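Local coordinates for sulfonate ABC transporter, periplasmic sulfonate-binding protein SsuA (Methylobacillus flagellatus, PDB 3UIF) that probably binds sulfonates or related sulfate esters in the periplasm and hands them to an ABC transporter for uptake, at residues Asn100-Ser113 and Leu179-Lys192. Sequence-based numbering, arbitrary orientation.
Sequences NSYLVVPKNSTAKS and LEDRGVGKIIWSTK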
ATOM      1  N   ASN A 100       3.014   7.833  -0.855  1.00 37.30           N
ATOM      2  CA  ASN A 100       3.062   8.998   0.010  1.00 37.68           C
ATOM      3  C   ASN A 100       1.660   9.608   0.161  1.00 38.28           C
ATOM      4  O   ASN A 100       0.724   9.264  -0.583  1.00 38.37           O
ATOM      5  CB  ASN A 100       4.049  10.052  -0.524  1.00 37.95           C
ATOM      6  CG  ASN A 100       5.495   9.590  -0.463  1.00 37.89           C
ATOM      7  OD1 ASN A 100       6.079   9.432   0.620  1.00 38.14           O
ATOM      8  ND2 ASN A 100       6.089   9.378  -1.634  1.00 38.32           N
ATOM      9  N   SER A 101       1.509  10.498   1.135  1.00 38.58           N
ATOM     10  CA  SER A 101       0.311  11.317   1.230  1.00 39.58           C
ATOM     11  C   SER A 101       0.694  12.768   1.157  1.00 40.06           C
ATOM     12  O   SER A 101       1.854  13.109   1.358  1.00 40.02           O
ATOM     13  CB  SER A 101      -0.458  11.033   2.503  1.00 40.51           C
ATOM     14  OG  SER A 101      -0.830   9.676   2.536  1.00 40.94           O
ATOM     15  N   TYR A 102      -0.284  13.615   0.864  1.00 41.03           N
ATOM     16  CA  TYR A 102      -0.026  14.998   0.467  1.00 41.45           C
ATOM     17  C   TYR A 102      -1.112  15.920   1.004  1.00 42.39           C
ATOM     18  O   TYR A 102      -2.300  15.575   0.965  1.00 42.97           O
ATOM     19  CB  TYR A 102      -0.007  15.097  -1.068  1.00 41.44           C
ATOM     20  CG  TYR A 102       0.992  14.194  -1.758  1.00 40.49           C
ATOM     21  CD1 TYR A 102       0.687  12.867  -2.071  1.00 39.90           C
ATOM     22  CD2 TYR A 102       2.249  14.667  -2.094  1.00 40.68           C
ATOM     23  CE1 TYR A 102       1.606  12.047  -2.690  1.00 39.23           C
ATOM     24  CE2 TYR A 102       3.184  13.854  -2.716  1.00 40.27           C
ATOM     25  CZ  TYR A 102       2.856  12.551  -3.017  1.00 39.38           C
ATOM     26  OH  TYR A 102       3.805  11.796  -3.648  1.00 39.05           O
ATOM     27  N   LEU A 103      -0.708  17.089   1.489  1.00 43.31           N
ATOM     28  CA  LEU A 103      -1.643  18.163   1.828  1.00 44.71           C
ATOM     29  C   LEU A 103      -1.576  19.216   0.746  1.00 45.52           C
ATOM     30  O   LEU A 103      -0.499  19.733   0.422  1.00 45.19           O
ATOM     31  CB  LEU A 103      -1.328  18.773   3.192  1.00 45.41           C
ATOM     32  CG  LEU A 103      -2.327  19.770   3.797  1.00 47.34           C
ATOM     33  CD1 LEU A 103      -3.706  19.170   4.042  1.00 47.27           C
ATOM     34  CD2 LEU A 103      -1.769  20.342   5.092  1.00 48.28           C
ATOM     35  N   VAL A 104      -2.744  19.513   0.186  1.00 46.34           N
ATOM     36  CA  VAL A 104      -2.900  20.416  -0.942  1.00 46.53           C
ATOM     37  C   VAL A 104      -3.804  21.535  -0.497  1.00 48.38           C
ATOM     38  O   VAL A 104      -4.817  21.291   0.152  1.00 49.14           O
ATOM     39  CB  VAL A 104      -3.614  19.715  -2.111  1.00 46.79           C
ATOM     40  CG1 VAL A 104      -3.352  20.437  -3.415  1.00 47.20           C
ATOM     41  CG2 VAL A 104      -3.216  18.235  -2.194  1.00 45.24           C
ATOM     42  N   VAL A 105      -3.427  22.758  -0.845  1.00 49.52           N
ATOM     43  CA  VAL A 105      -4.246  23.949  -0.606  1.00 51.48           C
ATOM     44  C   VAL A 105      -4.517  24.657  -1.938  1.00 52.41           C
ATOM     45  O   VAL A 105      -3.774  24.456  -2.893  1.00 51.75           O
ATOM     46  CB  VAL A 105      -3.599  24.929   0.418  1.00 52.54           C
ATOM     47  CG1 VAL A 105      -3.576  24.314   1.811  1.00 51.66           C
ATOM     48  CG2 VAL A 105      -2.207  25.384  -0.018  1.00 52.07           C
ATOM     49  N   PRO A 106      -5.585  25.481  -2.009  1.00 54.05           N
ATOM     50  CA  PRO A 106      -5.837  26.184  -3.276  1.00 54.99           C
ATOM     51  C   PRO A 106      -4.598  26.953  -3.709  1.00 55.41           C
ATOM     52  O   PRO A 106      -3.768  27.308  -2.866  1.00 55.24           O
ATOM     53  CB  PRO A 106      -6.974  27.148  -2.926  1.00 56.90           C
ATOM     54  CG  PRO A 106      -7.698  26.468  -1.818  1.00 56.11           C
ATOM     55  CD  PRO A 106      -6.623  25.788  -1.005  1.00 55.01           C
ATOM     56  N   LYS A 107      -4.462  27.175  -5.012  1.00 55.87           N
ATOM     57  CA  LYS A 107      -3.283  27.863  -5.542  1.00 56.30           C
ATOM     58  C   LYS A 107      -2.918  29.136  -4.746  1.00 57.73           C
ATOM     59  O   LYS A 107      -1.764  29.305  -4.353  1.00 58.00           O
ATOM     60  CB  LYS A 107      -3.444  28.177  -7.044  1.00 57.65           C
ATOM     61  CG  LYS A 107      -2.246  28.877  -7.687  1.00 58.53           C
ATOM     62  CD  LYS A 107      -1.004  27.984  -7.687  1.00 58.91           C
ATOM     63  CE  LYS A 107       0.280  28.795  -7.553  1.00 60.76           C
ATOM     64  NZ  LYS A 107       0.370  29.565  -6.268  1.00 61.59           N
ATOM     65  N   ASN A 108      -3.902  30.002  -4.494  1.00 59.21           N
ATOM     66  CA  ASN A 108      -3.652  31.303  -3.864  1.00 61.45           C
ATOM     67  C   ASN A 108      -3.700  31.351  -2.330  1.00 61.69           C
ATOM     68  O   ASN A 108      -4.037  32.392  -1.753  1.00 63.67           O
ATOM     69  CB  ASN A 108      -4.640  32.344  -4.414  1.00 64.29           C
ATOM     70  CG  ASN A 108      -4.482  32.571  -5.907  1.00 67.44           C
ATOM     71  OD1 ASN A 108      -5.477  32.645  -6.639  1.00 69.43           O
ATOM     72  ND2 ASN A 108      -3.227  32.671  -6.375  1.00 66.97           N
ATOM     73  N   SER A 109      -3.362  30.251  -1.665  1.00 59.25           N
ATOM     74  CA  SER A 109      -3.566  30.160  -0.219  1.00 60.32           C
ATOM     75  C   SER A 109      -2.439  30.765   0.639  1.00 60.50           C
ATOM     76  O   SER A 109      -1.259  30.729   0.277  1.00 59.46           O
ATOM     77  CB  SER A 109      -3.844  28.711   0.190  1.00 57.26           C
ATOM     78  OG  SER A 109      -4.512  28.656   1.437  1.00 57.92           O
ATOM     79  N   THR A 110      -2.846  31.331   1.775  1.00 61.25           N
ATOM     80  CA  THR A 110      -1.962  31.780   2.869  1.00 62.20           C
ATOM     81  C   THR A 110      -1.206  30.606   3.538  1.00 61.07           C
ATOM     82  O   THR A 110      -0.062  30.750   3.979  1.00 61.32           O
ATOM     83  CB  THR A 110      -2.823  32.530   3.923  1.00 64.35           C
ATOM     84  OG1 THR A 110      -3.110  33.842   3.439  1.00 66.45           O
ATOM     85  CG2 THR A 110      -2.144  32.635   5.303  1.00 65.31           C
ATOM     86  N   ALA A 111      -1.873  29.452   3.586  1.00 59.57           N
ATOM     87  CA  ALA A 111      -1.440  28.294   4.359  1.00 58.95           C
ATOM     88  C   ALA A 111      -0.087  27.749   3.927  1.00 57.35           C
ATOM     89  O   ALA A 111       0.166  27.586   2.726  1.00 56.57           O
ATOM     90  CB  ALA A 111      -2.500  27.203   4.298  1.00 57.63           C
ATOM     91  N   LYS A 112       0.765  27.466   4.917  1.00 58.13           N
ATOM     92  CA  LYS A 112       2.110  26.896   4.693  1.00 56.76           C
ATOM     93  C   LYS A 112       2.338  25.542   5.384  1.00 56.22           C
ATOM     94  O   LYS A 112       3.188  24.756   4.964  1.00 55.27           O
ATOM     95  CB  LYS A 112       3.201  27.895   5.111  1.00 59.30           C
ATOM     96  CG  LYS A 112       3.509  28.967   4.065  1.00 62.69           C
ATOM     97  CD  LYS A 112       4.288  30.140   4.660  1.00 66.16           C
ATOM     98  CE  LYS A 112       5.745  29.780   4.940  1.00 67.08           C
ATOM     99  NZ  LYS A 112       6.420  30.865   5.710  1.00 69.55           N
ATOM    100  N   SER A 113       1.590  25.289   6.456  1.00 56.52           N
ATOM    101  CA  SER A 113       1.620  24.000   7.155  1.00 56.08           C
ATOM    102  C   SER A 113       0.250  23.768   7.791  1.00 56.15           C
ATOM    103  O   SER A 113      -0.537  24.704   7.918  1.00 57.38           O
ATOM    104  CB  SER A 113       2.725  23.969   8.221  1.00 56.56           C
ATOM    105  OG  SER A 113       2.245  24.489   9.455  1.00 58.31           O
ATOM    106  N   LEU A 179      -3.703  18.463  -9.555  1.00 48.45           N
ATOM    107  CA  LEU A 179      -4.066  19.788  -9.059  1.00 49.72           C
ATOM    108  C   LEU A 179      -2.981  20.830  -9.290  1.00 50.26           C
ATOM    109  O   LEU A 179      -3.291  21.983  -9.597  1.00 51.67           O
ATOM    110  CB  LEU A 179      -4.433  19.741  -7.568  1.00 48.96           C
ATOM    111  CG  LEU A 179      -5.734  19.021  -7.204  1.00 49.21           C
ATOM    112  CD1 LEU A 179      -5.892  18.881  -5.700  1.00 47.90           C
ATOM    113  CD2 LEU A 179      -6.933  19.740  -7.818  1.00 50.76           C
ATOM    114  N   GLU A 180      -1.716  20.448  -9.136  1.00 49.17           N
ATOM    115  CA  GLU A 180      -0.644  21.360  -9.516  1.00 50.06           C
ATOM    116  C   GLU A 180      -0.655  21.542 -11.032  1.00 51.32           C
ATOM    117  O   GLU A 180      -0.600  22.668 -11.513  1.00 52.85           O
ATOM    118  CB  GLU A 180       0.725  20.898  -9.021  1.00 49.24           C
ATOM    119  CG  GLU A 180       0.741  20.500  -7.556  1.00 48.86           C
ATOM    120  CD  GLU A 180       2.084  20.733  -6.883  1.00 48.82           C
ATOM    121  OE1 GLU A 180       3.131  20.210  -7.359  1.00 48.04           O
ATOM    122  OE2 GLU A 180       2.075  21.436  -5.852  1.00 49.04           O
ATOM    123  N   ASP A 181      -0.802  20.456 -11.782  1.00 50.94           N
ATOM    124  CA  ASP A 181      -0.747  20.550 -13.247  1.00 52.38           C
ATOM    125  C   ASP A 181      -1.854  21.400 -13.883  1.00 54.17           C
ATOM    126  O   ASP A 181      -1.611  22.052 -14.904  1.00 55.80           O
ATOM    127  CB  ASP A 181      -0.650  19.173 -13.912  1.00 50.62           C
ATOM    128  CG  ASP A 181       0.519  18.359 -13.386  1.00 50.17           C
ATOM    129  OD1 ASP A 181       1.338  18.901 -12.616  1.00 49.91           O
ATOM    130  OD2 ASP A 181       0.620  17.164 -13.723  1.00 50.20           O
ATOM    131  N   ARG A 182      -3.054  21.404 -13.297  1.00 54.07           N
ATOM    132  CA  ARG A 182      -4.125  22.255 -13.812  1.00 55.86           C
ATOM    133  C   ARG A 182      -3.993  23.655 -13.220  1.00 56.57           C
ATOM    134  O   ARG A 182      -4.834  24.514 -13.431  1.00 58.20           O
ATOM    135  CB  ARG A 182      -5.517  21.639 -13.584  1.00 56.03           C
ATOM    136  CG  ARG A 182      -5.612  20.189 -14.034  1.00 55.66           C
ATOM    137  CD  ARG A 182      -6.951  19.768 -14.649  1.00 62.82           C
ATOM    138  NE  ARG A 182      -6.841  18.383 -15.165  1.00 64.04           N
ATOM    139  CZ  ARG A 182      -7.845  17.505 -15.329  1.00 64.20           C
ATOM    140  NH1 ARG A 182      -9.109  17.824 -15.026  1.00 63.79           N
ATOM    141  NH2 ARG A 182      -7.575  16.285 -15.796  1.00 61.97           N
ATOM    142  N   GLY A 183      -2.904  23.880 -12.489  1.00 55.69           N
ATOM    143  CA  GLY A 183      -2.593  25.194 -11.914  1.00 56.48           C
ATOM    144  C   GLY A 183      -3.567  25.681 -10.854  1.00 56.56           C
ATOM    145  O   GLY A 183      -3.660  26.874 -10.603  1.00 58.07           O
ATOM    146  N   VAL A 184      -4.272  24.759 -10.208  1.00 55.33           N
ATOM    147  CA  VAL A 184      -5.358  25.129  -9.303  1.00 56.12           C
ATOM    148  C   VAL A 184      -5.104  24.730  -7.832  1.00 54.34           C
ATOM    149  O   VAL A 184      -5.912  25.031  -6.933  1.00 54.71           O
ATOM    150  CB  VAL A 184      -6.705  24.605  -9.860  1.00 56.50           C
ATOM    151  CG1 VAL A 184      -6.969  23.159  -9.443  1.00 54.80           C
ATOM    152  CG2 VAL A 184      -7.848  25.559  -9.513  1.00 58.03           C
ATOM    153  N   GLY A 185      -3.965  24.087  -7.582  1.00 52.69           N
ATOM    154  CA  GLY A 185      -3.578  23.751  -6.218  1.00 51.63           C
ATOM    155  C   GLY A 185      -2.087  23.778  -5.981  1.00 50.57           C
ATOM    156  O   GLY A 185      -1.297  23.790  -6.926  1.00 50.84           O
ATOM    157  N   LYS A 186      -1.694  23.789  -4.715  1.00 49.77           N
ATOM    158  CA  LYS A 186      -0.287  23.584  -4.381  1.00 49.50           C
ATOM    159  C   LYS A 186      -0.109  22.647  -3.189  1.00 47.96           C
ATOM    160  O   LYS A 186      -0.832  22.733  -2.204  1.00 48.08           O
ATOM    161  CB  LYS A 186       0.469  24.917  -4.211  1.00 50.69           C
ATOM    162  CG  LYS A 186      -0.076  25.878  -3.168  1.00 51.58           C
ATOM    163  CD  LYS A 186       0.923  26.999  -2.926  1.00 53.39           C
ATOM    164  CE  LYS A 186       0.619  27.790  -1.656  1.00 54.90           C
ATOM    165  NZ  LYS A 186      -0.328  28.920  -1.865  1.00 55.72           N
ATOM    166  N   ILE A 187       0.839  21.733  -3.317  1.00 46.61           N
ATOM    167  CA  ILE A 187       1.176  20.797  -2.259  1.00 45.68           C
ATOM    168  C   ILE A 187       2.118  21.496  -1.288  1.00 46.42           C
ATOM    169  O   ILE A 187       3.109  22.082  -1.702  1.00 46.76           O
ATOM    170  CB  ILE A 187       1.844  19.524  -2.828  1.00 44.42           C
ATOM    171  CG1 ILE A 187       0.857  18.764  -3.714  1.00 43.98           C
ATOM    172  CG2 ILE A 187       2.365  18.622  -1.713  1.00 43.69           C
ATOM    173  CD1 ILE A 187       1.510  17.681  -4.551  1.00 43.44           C
ATOM    174  N   ILE A 188       1.797  21.435  -0.001  1.00 46.44           N
ATOM    175  CA  ILE A 188       2.525  22.201   1.027  1.00 47.37           C
ATOM    176  C   ILE A 188       3.128  21.293   2.098  1.00 46.68           C
ATOM    177  O   ILE A 188       3.978  21.707   2.875  1.00 47.26           O
ATOM    178  CB  ILE A 188       1.630  23.268   1.699  1.00 48.51           C
ATOM    179  CG1 ILE A 188       0.372  22.621   2.299  1.00 48.40           C
ATOM    180  CG2 ILE A 188       1.283  24.362   0.694  1.00 49.88           C
ATOM    181  CD1 ILE A 188      -0.212  23.367   3.484  1.00 50.02           C
ATOM    182  N   TRP A 189       2.666  20.050   2.126  1.00 45.60           N
ATOM    183  CA  TRP A 189       3.216  19.053   3.003  1.00 44.82           C
ATOM    184  C   TRP A 189       3.062  17.734   2.316  1.00 43.43           C
ATOM    185  O   TRP A 189       2.141  17.553   1.534  1.00 43.23           O
ATOM    186  CB  TRP A 189       2.486  19.062   4.336  1.00 45.45           C
ATOM    187  CG  TRP A 189       3.072  18.070   5.296  1.00 45.08           C
ATOM    188  CD1 TRP A 189       4.121  18.278   6.190  1.00 45.82           C
ATOM    189  CD2 TRP A 189       2.697  16.653   5.464  1.00 44.05           C
ATOM    190  NE1 TRP A 189       4.403  17.133   6.886  1.00 45.43           N
ATOM    191  CE2 TRP A 189       3.592  16.116   6.499  1.00 44.34           C
ATOM    192  CE3 TRP A 189       1.757  15.810   4.882  1.00 43.20           C
ATOM    193  CZ2 TRP A 189       3.519  14.794   6.924  1.00 43.62           C
ATOM    194  CZ3 TRP A 189       1.693  14.477   5.322  1.00 42.49           C
ATOM    195  CH2 TRP A 189       2.551  13.988   6.326  1.00 42.63           C
ATOM    196  N   SER A 190       3.963  16.804   2.601  1.00 42.81           N
ATOM    197  CA  SER A 190       3.912  15.473   2.029  1.00 41.67           C
ATOM    198  C   SER A 190       4.673  14.512   2.938  1.00 41.51           C
ATOM    199  O   SER A 190       5.565  14.941   3.681  1.00 42.33           O
ATOM    200  CB  SER A 190       4.470  15.506   0.601  1.00 41.39           C
ATOM    201  OG  SER A 190       5.398  14.487   0.364  1.00 40.72           O
ATOM    202  N   THR A 191       4.314  13.226   2.899  1.00 40.57           N
ATOM    203  CA  THR A 191       5.006  12.209   3.720  1.00 41.06           C
ATOM    204  C   THR A 191       6.432  11.943   3.245  1.00 40.38           C
ATOM    205  O   THR A 191       7.158  11.185   3.894  1.00 40.22           O
ATOM    206  CB  THR A 191       4.281  10.845   3.778  1.00 39.48           C
ATOM    207  OG1 THR A 191       3.924  10.450   2.456  1.00 38.83           O
ATOM    208  CG2 THR A 191       3.047  10.904   4.641  1.00 39.60           C
ATOM    209  N   LYS A 192       6.829  12.553   2.125  1.00 40.37           N
ATOM    210  CA  LYS A 192       8.234  12.531   1.703  1.00 40.54           C
ATOM    211  C   LYS A 192       9.166  13.191   2.711  1.00 41.63           C
ATOM    212  O   LYS A 192      10.368  13.062   2.601  1.00 41.98           O
ATOM    213  CB  LYS A 192       8.421  13.188   0.335  1.00 40.66           C
ATOM    214  CG  LYS A 192       7.739  12.448  -0.807  1.00 39.85           C
ATOM    215  CD  LYS A 192       7.955  13.172  -2.118  1.00 40.23           C
ATOM    216  CE  LYS A 192       7.093  12.570  -3.201  1.00 39.88           C
ATOM    217  NZ  LYS A 192       7.345  13.235  -4.502  1.00 40.63           N
TER
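Strand 102-106 and the edge strand 185-190 pair antiparallel, hydrogen-bonded at Leu103–Trp189 and Val105–Lys186, in the five-stranded mixed sheet of one lobe of this periplasmic-binding-protein fold. Between those two pairs the register slips by one, a beta bulge, with Ile188 the extra residue on the edge strand: Leu103 O takes the N-H of Ile188 at 2.9 Å, while Leu103 N gives to Trp189 O.

Lys186 and Ile188 bury the most surface here. From Lys186 the aliphatic chain runs along Val105, CG lying 3.8 Å from Val105 CG2, and then turns at its last torsion (chi4 -88°) to bring the ammonium to the type I turn Pro106–Ser109. There NZ donates to two carbonyls, to Lys107 O at 2.9 Å from above its carbonyl plane and to Ser109 O at 3.0 Å on a lone pair within the plane. With an alanine here, the carbonyls of Lys107 and Ser109 would probably lose this shared donor, leaving the turn freer to move against the sheet edge.

Ile188, the bulge residue, reaches over the same side as Leu103 and Val105. Its CG1 sits between the backbone N and the carbonyl carbon (chi1 56°), which splits the branches: CD1 touches Leu103 CD2 at 3.8 Å, and CG2 meets Val105 CG2 at 3.7 Å. The backbone of Ala111 and Lys112 lies against the same isoleucine, Ala111 O near CG2 and Lys112 C near CD1.

On the other face Tyr102 packs CD2 against Ser190 CB and Ile187 CD1, while its hydroxyl bonds to Glu258 and its ring meets Tyr177 edge-to-face. Just past Ser190, Thr191 OG1 accepts the N-H of Ser101 at 2.8 Å and donates to Asn100 OD1, in the plane of that amide carbonyl.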